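Local coordinates for MstE (Scytonema sp. PCC 10023, PDB 6SBF), which probably cyclises linear isoprenoid chains into polycyclic scaffolds of merosterol type, acting as a monodomain class II terpene cyclase with an alpha6-alpha6 barrel, at residues W45-F50 and I344-S349; Q132-L137 and L186-S191; Y310-Y315 and P325-Y330. The protein carries 1 engineered substitution. All blocks are in the same frame, centred on the assembly; numbering follows the deposited sequence.

Contact 1 of 3, residues W45-F50 and I344-S349; sequences WQDFNF and IFDHNS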
loop_
_atom_site.group_PDB
_atom_site.type_symbol
_atom_site.label_atom_id
_atom_site.label_comp_id
_atom_site.label_asym_id
_atom_site.label_seq_id
_atom_site.Cartn_x
_atom_site.Cartn_y
_atom_site.Cartn_z
ATOM N N TRP A 45 2.885 -7.393 13.181
ATOM C CA TRP A 45 2.042 -6.201 13.053
ATOM C C TRP A 45 0.629 -6.596 12.599
ATOM O O TRP A 45 0.496 -7.389 11.677
ATOM C CB TRP A 45 2.662 -5.266 12.016
ATOM C CG TRP A 45 3.898 -4.567 12.494
ATOM C CD1 TRP A 45 3.982 -3.632 13.467
ATOM C CD2 TRP A 45 5.235 -4.704 11.974
ATOM N NE1 TRP A 45 5.284 -3.218 13.649
ATOM C CE2 TRP A 45 6.053 -3.854 12.728
ATOM C CE3 TRP A 45 5.816 -5.457 10.940
ATOM C CZ2 TRP A 45 7.438 -3.789 12.503
ATOM C CZ3 TRP A 45 7.191 -5.404 10.711
ATOM C CH2 TRP A 45 7.976 -4.538 11.473
ATOM N N GLN A 46 -0.345 -6.092 13.341
ATOM C CA GLN A 46 -1.751 -6.391 13.080
ATOM C C GLN A 46 -2.498 -5.096 12.781
ATOM O O GLN A 46 -2.287 -4.090 13.428
ATOM C CB GLN A 46 -2.420 -6.973 14.322
ATOM C CG GLN A 46 -1.953 -8.351 14.695
ATOM C CD GLN A 46 -2.703 -8.840 15.917
ATOM O OE1 GLN A 46 -2.436 -8.388 17.005
ATOM N NE2 GLN A 46 -3.664 -9.694 15.715
ATOM N N ASP A 47 -3.446 -5.182 11.836
ATOM C CA ASP A 47 -4.334 -4.020 11.597
ATOM C C ASP A 47 -5.504 -4.503 10.776
ATOM O O ASP A 47 -5.444 -5.526 10.147
ATOM C CB ASP A 47 -3.627 -2.828 10.962
ATOM C CG ASP A 47 -3.907 -1.500 11.639
ATOM O OD1 ASP A 47 -5.058 -1.368 12.205
ATOM O OD2 ASP A 47 -3.064 -0.580 11.573
ATOM N N PHE A 48 -6.547 -3.644 10.756
ATOM C CA PHE A 48 -7.844 -3.879 10.111
ATOM C C PHE A 48 -8.624 -4.930 10.875
ATOM O O PHE A 48 -8.053 -5.789 11.550
ATOM C CB PHE A 48 -7.735 -4.205 8.625
ATOM C CG PHE A 48 -7.065 -3.122 7.802
ATOM C CD1 PHE A 48 -7.806 -2.056 7.311
ATOM C CD2 PHE A 48 -5.696 -3.167 7.539
ATOM C CE1 PHE A 48 -7.173 -1.050 6.590
ATOM C CE2 PHE A 48 -5.105 -2.144 6.815
ATOM C CZ PHE A 48 -5.845 -1.102 6.320
ATOM N N ASN A 49 -9.950 -4.868 10.749
ATOM C CA ASN A 49 -10.794 -5.831 11.479
ATOM C C ASN A 49 -12.103 -6.026 10.738
ATOM O O ASN A 49 -12.770 -4.997 10.384
ATOM C CB ASN A 49 -11.059 -5.351 12.906
ATOM C CG ASN A 49 -11.660 -6.394 13.815
ATOM O OD1 ASN A 49 -11.759 -7.566 13.488
ATOM N ND2 ASN A 49 -12.135 -5.919 14.933
ATOM N N PHE A 50 -12.451 -7.287 10.546
ATOM C CA PHE A 50 -13.797 -7.683 10.079
ATOM C C PHE A 50 -14.457 -8.375 11.259
ATOM O O PHE A 50 -14.388 -9.603 11.386
ATOM C CB PHE A 50 -13.689 -8.618 8.893
ATOM C CG PHE A 50 -13.142 -7.977 7.658
ATOM C CD1 PHE A 50 -13.963 -7.353 6.757
ATOM C CD2 PHE A 50 -11.780 -7.985 7.408
ATOM C CE1 PHE A 50 -13.435 -6.754 5.615
ATOM C CE2 PHE A 50 -11.240 -7.442 6.251
ATOM C CZ PHE A 50 -12.090 -6.818 5.381
ATOM N N ILE A 344 -13.635 0.050 5.674
ATOM C CA ILE A 344 -12.953 -0.112 6.976
ATOM C C ILE A 344 -11.629 0.641 6.986
ATOM O O ILE A 344 -11.153 1.068 5.948
ATOM C CB ILE A 344 -12.840 -1.607 7.307
ATOM C CG1 ILE A 344 -11.880 -2.356 6.391
ATOM C CG2 ILE A 344 -14.225 -2.246 7.357
ATOM C CD1 ILE A 344 -11.481 -3.657 6.991
ATOM N N PHE A 345 -11.057 0.757 8.164
ATOM C CA PHE A 345 -9.761 1.446 8.294
ATOM C C PHE A 345 -8.854 0.682 9.261
ATOM O O PHE A 345 -9.237 -0.302 9.895
ATOM C CB PHE A 345 -9.957 2.915 8.701
ATOM C CG PHE A 345 -10.531 3.114 10.072
ATOM C CD1 PHE A 345 -9.768 3.341 11.170
ATOM C CD2 PHE A 345 -11.919 3.236 10.214
ATOM C CE1 PHE A 345 -10.311 3.546 12.419
ATOM C CE2 PHE A 345 -12.468 3.443 11.469
ATOM C CZ PHE A 345 -11.652 3.630 12.552
ATOM N N ASP A 346 -7.642 1.180 9.314
ATOM C CA ASP A 346 -6.571 0.603 10.146
ATOM C C ASP A 346 -6.701 1.117 11.570
ATOM O O ASP A 346 -6.119 2.133 11.942
ATOM C CB ASP A 346 -5.225 0.944 9.547
ATOM C CG ASP A 346 -4.965 2.439 9.313
ATOM O OD1 ASP A 346 -5.858 3.187 8.843
ATOM O OD2 ASP A 346 -3.794 2.850 9.558
ATOM N N HIS A 347 -7.513 0.420 12.384
ATOM C CA HIS A 347 -7.857 0.898 13.732
ATOM C C HIS A 347 -6.627 1.070 14.631
ATOM O O HIS A 347 -6.677 1.846 15.576
ATOM C CB HIS A 347 -8.862 -0.041 14.391
ATOM C CG HIS A 347 -8.407 -1.459 14.482
ATOM N ND1 HIS A 347 -8.351 -2.332 13.361
ATOM C CD2 HIS A 347 -7.905 -2.135 15.573
ATOM C CE1 HIS A 347 -7.835 -3.506 13.833
ATOM N NE2 HIS A 347 -7.612 -3.409 15.180
ATOM N N ASN A 348 -5.511 0.366 14.377
ATOM C CA ASN A 348 -4.289 0.491 15.213
ATOM C C ASN A 348 -3.404 1.632 14.734
ATOM O O ASN A 348 -2.415 1.947 15.418
ATOM C CB ASN A 348 -3.509 -0.823 15.230
ATOM C CG ASN A 348 -4.227 -1.937 15.974
ATOM O OD1 ASN A 348 -4.912 -1.650 16.968
ATOM N ND2 ASN A 348 -4.016 -3.189 15.573
ATOM N N SER A 349 -3.682 2.210 13.570
ATOM C CA SER A 349 -2.864 3.280 12.957
ATOM C C SER A 349 -1.496 2.741 12.502
ATOM O O SER A 349 -0.639 3.585 12.168
ATOM C CB SER A 349 -2.709 4.492 13.846
ATOM O OG SER A 349 -3.951 4.958 14.378
#

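Contact 2 of 3, residues Q132-L137 and L186-S191; sequences QARAAL and LPEFRS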
loop_
_atom_site.group_PDB
_atom_site.type_symbol
_atom_site.label_atom_id
_atom_site.label_comp_id
_atom_site.label_asym_id
_atom_site.label_seq_id
_atom_site.Cartn_x
_atom_site.Cartn_y
_atom_site.Cartn_z
ATOM N N GLN A 132 8.266 -20.534 -4.475
ATOM C CA GLN A 132 6.927 -21.145 -4.508
ATOM C C GLN A 132 5.839 -20.048 -4.545
ATOM O O GLN A 132 4.884 -20.171 -5.358
ATOM C CB GLN A 132 6.724 -22.006 -3.258
ATOM C CG GLN A 132 5.418 -22.800 -3.289
ATOM C CD GLN A 132 5.036 -23.446 -1.970
ATOM O OE1 GLN A 132 5.642 -23.130 -0.960
ATOM N NE2 GLN A 132 3.981 -24.263 -1.989
ATOM N N ALA A 133 5.994 -19.016 -3.761
ATOM C CA ALA A 133 5.025 -17.926 -3.697
ATOM C C ALA A 133 5.011 -17.170 -5.033
ATOM O O ALA A 133 3.926 -16.783 -5.504
ATOM C CB ALA A 133 5.297 -17.058 -2.499
ATOM N N ARG A 134 6.184 -16.924 -5.621
ATOM C CA ARG A 134 6.220 -16.218 -6.925
ATOM C C ARG A 134 5.509 -17.047 -7.975
ATOM O O ARG A 134 4.814 -16.462 -8.858
ATOM C CB ARG A 134 7.645 -15.963 -7.409
ATOM C CG ARG A 134 8.152 -14.569 -7.242
ATOM C CD ARG A 134 9.436 -14.267 -7.967
ATOM N NE ARG A 134 10.479 -15.190 -7.807
ATOM C CZ ARG A 134 11.236 -15.261 -6.726
ATOM N NH1 ARG A 134 12.090 -16.231 -6.747
ATOM N NH2 ARG A 134 11.240 -14.322 -5.765
ATOM N N ALA A 135 5.723 -18.348 -7.962
ATOM C CA ALA A 135 5.022 -19.254 -8.898
ATOM C C ALA A 135 3.499 -19.135 -8.718
ATOM O O ALA A 135 2.784 -19.013 -9.709
ATOM C CB ALA A 135 5.539 -20.656 -8.701
ATOM N N ALA A 136 3.051 -19.095 -7.475
ATOM C CA ALA A 136 1.639 -18.981 -7.169
ATOM C C ALA A 136 1.120 -17.652 -7.713
ATOM O O ALA A 136 -0.029 -17.617 -8.198
ATOM C CB ALA A 136 1.380 -19.091 -5.696
ATOM N N LEU A 137 1.878 -16.582 -7.623
ATOM C CA LEU A 137 1.422 -15.286 -8.191
ATOM C C LEU A 137 1.124 -15.427 -9.660
ATOM O O LEU A 137 0.147 -14.782 -10.124
ATOM C CB LEU A 137 2.471 -14.212 -8.102
ATOM C CG LEU A 137 2.517 -13.470 -6.832
ATOM C CD1 LEU A 137 3.632 -12.424 -6.865
ATOM C CD2 LEU A 137 1.202 -12.786 -6.514
ATOM N N LEU A 186 7.955 -6.017 -8.090
ATOM C CA LEU A 186 8.815 -7.201 -8.177
ATOM C C LEU A 186 9.411 -7.218 -9.567
ATOM O O LEU A 186 8.696 -7.259 -10.563
ATOM C CB LEU A 186 7.995 -8.470 -7.943
ATOM C CG LEU A 186 7.308 -8.539 -6.586
ATOM C CD1 LEU A 186 6.468 -9.809 -6.516
ATOM C CD2 LEU A 186 8.283 -8.496 -5.400
ATOM N N PRO A 187 10.752 -7.244 -9.708
ATOM C CA PRO A 187 11.345 -7.163 -11.045
ATOM C C PRO A 187 10.942 -8.346 -11.923
ATOM O O PRO A 187 10.908 -8.237 -13.110
ATOM C CB PRO A 187 12.858 -7.278 -10.783
ATOM C CG PRO A 187 13.044 -6.965 -9.345
ATOM C CD PRO A 187 11.746 -7.126 -8.629
ATOM N N GLU A 188 10.583 -9.475 -11.311
ATOM C CA GLU A 188 10.200 -10.693 -12.062
ATOM C C GLU A 188 8.861 -10.484 -12.802
ATOM O O GLU A 188 8.635 -11.182 -13.809
ATOM C CB GLU A 188 10.124 -11.905 -11.109
ATOM C CG GLU A 188 11.406 -12.253 -10.396
ATOM C CD GLU A 188 11.699 -11.545 -9.074
ATOM O OE1 GLU A 188 10.909 -10.585 -8.686
ATOM O OE2 GLU A 188 12.770 -11.922 -8.498
ATOM N N PHE A 189 8.013 -9.577 -12.313
ATOM C CA PHE A 189 6.643 -9.364 -12.862
ATOM C C PHE A 189 6.533 -8.019 -13.596
ATOM O O PHE A 189 5.556 -7.830 -14.281
ATOM C CB PHE A 189 5.593 -9.452 -11.745
ATOM C CG PHE A 189 5.354 -10.861 -11.322
ATOM C CD1 PHE A 189 6.096 -11.443 -10.316
ATOM C CD2 PHE A 189 4.381 -11.602 -11.934
ATOM C CE1 PHE A 189 5.851 -12.758 -9.981
ATOM C CE2 PHE A 189 4.160 -12.916 -11.584
ATOM C CZ PHE A 189 4.927 -13.502 -10.637
ATOM N N ARG A 190 7.488 -7.134 -13.452
ATOM C CA ARG A 190 7.345 -5.740 -13.891
ATOM C C ARG A 190 7.088 -5.724 -15.400
ATOM O O ARG A 190 6.121 -5.056 -15.894
ATOM C CB ARG A 190 8.598 -4.941 -13.515
ATOM C CG ARG A 190 8.444 -3.478 -13.862
ATOM C CD ARG A 190 9.727 -2.743 -13.772
ATOM N NE ARG A 190 10.479 -2.924 -12.583
ATOM C CZ ARG A 190 11.718 -3.403 -12.539
ATOM N NH1 ARG A 190 12.367 -3.815 -13.627
ATOM N NH2 ARG A 190 12.289 -3.488 -11.377
ATOM N N SER A 191 7.885 -6.401 -16.205
ATOM C CA SER A 191 7.708 -6.430 -17.680
ATOM C C SER A 191 6.371 -7.062 -18.090
ATOM O O SER A 191 5.727 -6.531 -18.998
ATOM C CB SER A 191 8.857 -7.161 -18.353
ATOM O OG SER A 191 8.606 -7.227 -19.754
HETATM O O HOH W 1 10.089 -11.610 -6.194
#

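Contact 3 of 3, residues Y310-Y315 and P325-Y330; sequences YLRIPY and PHWRYY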
loop_
_atom_site.group_PDB
_atom_site.type_symbol
_atom_site.label_atom_id
_atom_site.label_comp_id
_atom_site.label_asym_id
_atom_site.label_seq_id
_atom_site.Cartn_x
_atom_site.Cartn_y
_atom_site.Cartn_z
ATOM N N TYR A 310 -8.061 3.735 4.118
ATOM C CA TYR A 310 -9.452 3.325 3.864
ATOM C C TYR A 310 -9.515 2.231 2.838
ATOM O O TYR A 310 -9.194 2.471 1.647
ATOM C CB TYR A 310 -10.356 4.503 3.539
ATOM C CG TYR A 310 -10.564 5.453 4.687
ATOM C CD1 TYR A 310 -11.131 5.037 5.872
ATOM C CD2 TYR A 310 -10.189 6.769 4.632
ATOM C CE1 TYR A 310 -11.297 5.909 6.940
ATOM C CE2 TYR A 310 -10.353 7.657 5.669
ATOM C CZ TYR A 310 -10.928 7.237 6.850
ATOM O OH TYR A 310 -11.060 8.120 7.869
ATOM N N LEU A 311 -9.915 1.050 3.292
ATOM C CA LEU A 311 -10.016 -0.200 2.531
ATOM C C LEU A 311 -11.515 -0.421 2.256
ATOM O O LEU A 311 -12.324 -0.533 3.223
ATOM C CB LEU A 311 -9.426 -1.333 3.353
ATOM C CG LEU A 311 -9.419 -2.709 2.722
ATOM C CD1 LEU A 311 -8.460 -2.745 1.566
ATOM C CD2 LEU A 311 -9.042 -3.736 3.787
ATOM N N ARG A 312 -11.869 -0.544 1.017
ATOM C CA ARG A 312 -13.262 -0.745 0.670
ATOM C C ARG A 312 -13.522 -2.183 0.322
ATOM O O ARG A 312 -12.634 -2.901 -0.169
ATOM C CB ARG A 312 -13.631 0.355 -0.259
ATOM C CG ARG A 312 -13.112 0.095 -1.600
ATOM C CD ARG A 312 -13.296 1.489 -2.248
ATOM N NE ARG A 312 -12.751 1.399 -3.546
ATOM C CZ ARG A 312 -12.636 2.351 -4.556
ATOM N NH1 ARG A 312 -12.096 1.925 -5.668
ATOM N NH2 ARG A 312 -13.015 3.603 -4.486
ATOM N N ILE A 313 -14.747 -2.608 0.629
ATOM C CA ILE A 313 -15.194 -3.965 0.335
ATOM C C ILE A 313 -16.293 -3.830 -0.705
ATOM O O ILE A 313 -17.475 -3.681 -0.389
ATOM C CB ILE A 313 -15.680 -4.671 1.586
ATOM C CG1 ILE A 313 -14.634 -4.596 2.713
ATOM C CG2 ILE A 313 -16.051 -6.083 1.159
ATOM C CD1 ILE A 313 -13.197 -5.081 2.346
ATOM N N PRO A 314 -15.962 -3.907 -2.023
ATOM C CA PRO A 314 -17.012 -3.884 -3.025
ATOM C C PRO A 314 -17.828 -5.161 -2.927
ATOM O O PRO A 314 -17.359 -6.168 -2.423
ATOM C CB PRO A 314 -16.263 -3.872 -4.356
ATOM C CG PRO A 314 -14.842 -3.407 -3.974
ATOM C CD PRO A 314 -14.643 -4.076 -2.633
ATOM N N TYR A 315 -19.043 -5.105 -3.459
ATOM C CA TYR A 315 -19.779 -6.363 -3.679
ATOM C C TYR A 315 -18.931 -7.273 -4.560
ATOM O O TYR A 315 -18.193 -6.803 -5.446
ATOM C CB TYR A 315 -21.139 -6.082 -4.316
ATOM C CG TYR A 315 -22.160 -5.529 -3.364
ATOM C CD1 TYR A 315 -22.282 -4.174 -3.150
ATOM C CD2 TYR A 315 -22.975 -6.374 -2.637
ATOM C CE1 TYR A 315 -23.199 -3.652 -2.253
ATOM C CE2 TYR A 315 -23.897 -5.871 -1.736
ATOM C CZ TYR A 315 -24.027 -4.499 -1.557
ATOM O OH TYR A 315 -24.950 -3.997 -0.674
ATOM N N PRO A 325 -21.466 4.625 -5.885
ATOM C CA PRO A 325 -21.581 5.895 -5.164
ATOM C C PRO A 325 -22.035 5.748 -3.727
ATOM O O PRO A 325 -22.151 6.781 -3.069
ATOM C CB PRO A 325 -22.607 6.662 -5.994
ATOM C CG PRO A 325 -23.495 5.585 -6.573
ATOM C CD PRO A 325 -22.555 4.439 -6.868
ATOM N N HIS A 326 -22.208 4.466 -3.312
ATOM C CA HIS A 326 -22.955 4.140 -2.084
ATOM C C HIS A 326 -22.098 3.874 -0.859
ATOM O O HIS A 326 -22.635 3.453 0.190
ATOM C CB HIS A 326 -23.898 2.953 -2.347
ATOM C CG HIS A 326 -24.741 3.067 -3.564
ATOM N ND1 HIS A 326 -25.735 4.015 -3.709
ATOM C CD2 HIS A 326 -24.723 2.330 -4.700
ATOM C CE1 HIS A 326 -26.302 3.839 -4.887
ATOM N NE2 HIS A 326 -25.715 2.795 -5.533
ATOM N N TRP A 327 -20.818 4.050 -0.933
ATOM C CA TRP A 327 -19.884 3.697 0.150
ATOM C C TRP A 327 -20.359 4.319 1.444
ATOM O O TRP A 327 -20.663 5.530 1.475
ATOM C CB TRP A 327 -18.429 4.117 -0.102
ATOM C CG TRP A 327 -17.838 3.525 -1.335
ATOM C CD1 TRP A 327 -17.505 4.132 -2.512
ATOM C CD2 TRP A 327 -17.491 2.152 -1.488
ATOM N NE1 TRP A 327 -17.027 3.197 -3.387
ATOM C CE2 TRP A 327 -17.007 1.984 -2.794
ATOM C CE3 TRP A 327 -17.563 1.034 -0.634
ATOM C CZ2 TRP A 327 -16.649 0.758 -3.307
ATOM C CZ3 TRP A 327 -17.255 -0.183 -1.164
ATOM C CH2 TRP A 327 -16.771 -0.311 -2.462
ATOM N N ARG A 328 -20.293 3.517 2.492
ATOM C CA ARG A 328 -20.466 3.979 3.867
ATOM C C ARG A 328 -19.289 3.460 4.707
ATOM O O ARG A 328 -18.745 2.426 4.362
ATOM C CB ARG A 328 -21.751 3.408 4.456
ATOM C CG ARG A 328 -23.020 3.920 3.778
ATOM C CD ARG A 328 -24.258 3.413 4.474
ATOM N NE ARG A 328 -24.364 1.962 4.365
ATOM C CZ ARG A 328 -25.255 1.262 5.052
ATOM N NH1 ARG A 328 -25.317 -0.055 4.945
ATOM N NH2 ARG A 328 -26.090 1.909 5.839
ATOM N N TYR A 329 -18.990 4.145 5.781
ATOM C CA TYR A 329 -17.907 3.757 6.703
ATOM C C TYR A 329 -18.507 2.749 7.681
ATOM O O TYR A 329 -19.488 3.076 8.345
ATOM C CB TYR A 329 -17.270 4.989 7.352
ATOM C CG TYR A 329 -16.535 5.778 6.294
ATOM C CD1 TYR A 329 -17.206 6.695 5.507
ATOM C CD2 TYR A 329 -15.194 5.518 6.043
ATOM C CE1 TYR A 329 -16.544 7.357 4.486
ATOM C CE2 TYR A 329 -14.519 6.159 5.023
ATOM C CZ TYR A 329 -15.209 7.071 4.253
ATOM O OH TYR A 329 -14.600 7.720 3.213
ATOM N N TYR A 330 -18.022 1.522 7.691
ATOM C CA TYR A 330 -18.591 0.378 8.450
ATOM C C TYR A 330 -18.821 0.781 9.908
ATOM O O TYR A 330 -19.912 0.537 10.463
ATOM C CB TYR A 330 -17.681 -0.848 8.395
ATOM C CG TYR A 330 -18.287 -2.047 9.077
ATOM C CD1 TYR A 330 -19.181 -2.848 8.395
ATOM C CD2 TYR A 330 -17.894 -2.429 10.349
ATOM C CE1 TYR A 330 -19.751 -3.969 8.971
ATOM C CE2 TYR A 330 -18.449 -3.548 10.947
ATOM C CZ TYR A 330 -19.373 -4.317 10.255
ATOM O OH TYR A 330 -19.870 -5.426 10.855
#

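Contact 1 of 3, residues W45-F50 and I344-S349
Asn348 grips the 45-50 segment with two hydrogen bonds, one to Asp47 and one to Gln46 O. The backbone N of Asn348 donates to Asp47 OD1 at 2.8 Å, on the syn side of the carboxylate, while its side chain runs antiparallel alongside that of Asp47, so that Asn348 ND2 reaches Gln46 O at 2.9 Å. The second bond is nearly straight (167°) and leaves in the plane of the Asn348 amide, but meets Gln46 O from above its carbonyl plane. Next to this grip the His347 ring leans across to strand 47-50, turned toward Phe48 by a CG set between backbone N and carbonyl carbon (chi1 57°): its CE1 edge faces Phe48 O at 3.2 Å, and Asp47 OD1 sits over one ring face. Further along, Asp346 CB lies over a face of Phe48, 4.1 Å from the ring centroid, and Ile344 CD1 over a face of Phe50, 3.9 Å from that centroid. Here strand 47-50 meets the loop linking strand 342-344 to helix 350-363; a type I turn, Asp346 to Ser349, leads into the helix. Asp47 OD1 is steadied by Phe48 N, 3.1 Å away on its anti side. OD2 accepts the amides of Ile350 and Phe351 in the first helical turn, which would probably offset the nearby charge of Asp346, itself bonded to Thr352 OG1 and Ala309 N.

Contact 2 of 3, residues Q132-L137 and L186-S191
A bend at chi3 of Arg134 (-48°) and another at chi2 of Glu188 (87°) bring the two charged ends together, the side chains crossing at about a right angle. They join helix 128-138 to the start of helix 187-200; the two segments run nearly parallel, 16° apart with axes 11.6 Å distant, consistent with neighbouring helices of one layer in an alpha6-alpha6 barrel. At that spacing the gap is spanned by side chains. The guanidinium and carboxylate planes lie almost parallel, with Glu188 OE2 over one face of the guanidinium and offset toward its rim. The salt bridge, Arg134 NH2 to Glu188 OE2 at 3.9 Å, is therefore long, the oxygen standing well off the guanidinium plane, so that the attraction is one of charge. A water supplies the directed link instead, accepting from Arg134 NH2 at 3.0 Å and donating to Glu188 OE1 at 2.8 Å. NH2 also donates to Ser125 O, which pins the arginine from its own side. The methylene CD of Arg134 lies against the carboxylate carbon CD of Glu188 at 3.7 Å. Beside the charged pair, Phe189 pushes its ring between the helices, CZ leading, with Arg134 CG against it. Arg134 O lies at the ring's edge, near its plane, 3.5 Å from Phe189 CZ. That same CZ meets Leu137 CB at 3.6 Å, and Val183 of helix 177-183 touches both Phe189 and Leu137. Replacing Arg134 with an alanine would probably leave the Glu188 carboxylate and the bridging water without their cationic mate and open a gap beside Phe189. Leu137 and Leu186 cross with their methyls in contact, CD1 to CD1 at 3.9 Å.

Contact 3 of 3, residues Y310-Y315 and P325-Y330
Two aromatic contacts carry the join, with no hydrogen bond across it. In the first, Arg312 lies over one face of Trp327: CD sits 3.9 Å from the centroid of the six-membered ring in a CH-pi contact. With CG between the backbone N and the carbonyl carbon (chi1 77°) and the chain extended beyond, the arginine crosses the indole, its guanidinium plane only 6° from the ring's. In the second, Tyr329 and Tyr310 form a T-shaped pair, planes 74° apart, the CE2 edge of Tyr329 directed at the face of Tyr310 with CE2 to CD1 at 3.7 Å. Backbone and apolar packing closes the indole's rim. Ile313 O approaches Trp327 CZ3 at 3.6 Å, at the ring's edge and near its plane, and Pro314 CG reaches CH2 at 3.9 Å. The polar ends are bound elsewhere: Arg312 NH1 to Asn322 OD1, NE to Tyr210 O, and the hydroxyl of Tyr310 to His260 NE2. Strands 311-313 and 328-329 are the outer members of a small mixed sheet, and side chains on and beside them meet across its central strand 342-344, where Ile343 touches Tyr310, Trp327 and Tyr329.

Contacts 1 and 3 have centres about 15 Å apart and meet at strand 342-344, whose last residue, Ile344, belongs to contact 1 and which lies between the two strands of contact 3. Ile344 N lies 2.8 Å from Leu311 O, a probable hydrogen bond, while Phe50 CZ packs on Ile313 CD1 at 3.7 Å and Phe345 CB on Tyr310 CE1 likewise. This ties the small mixed sheet to strand 47-50. Contact 2 stands apart, between helices 128-138 and 187-200, its centre about 27 Å from that of contact 1 and 29 Å from that of contact 3, nearest atoms about 16 Å away in either case. In this apo model no bound substrate links the three.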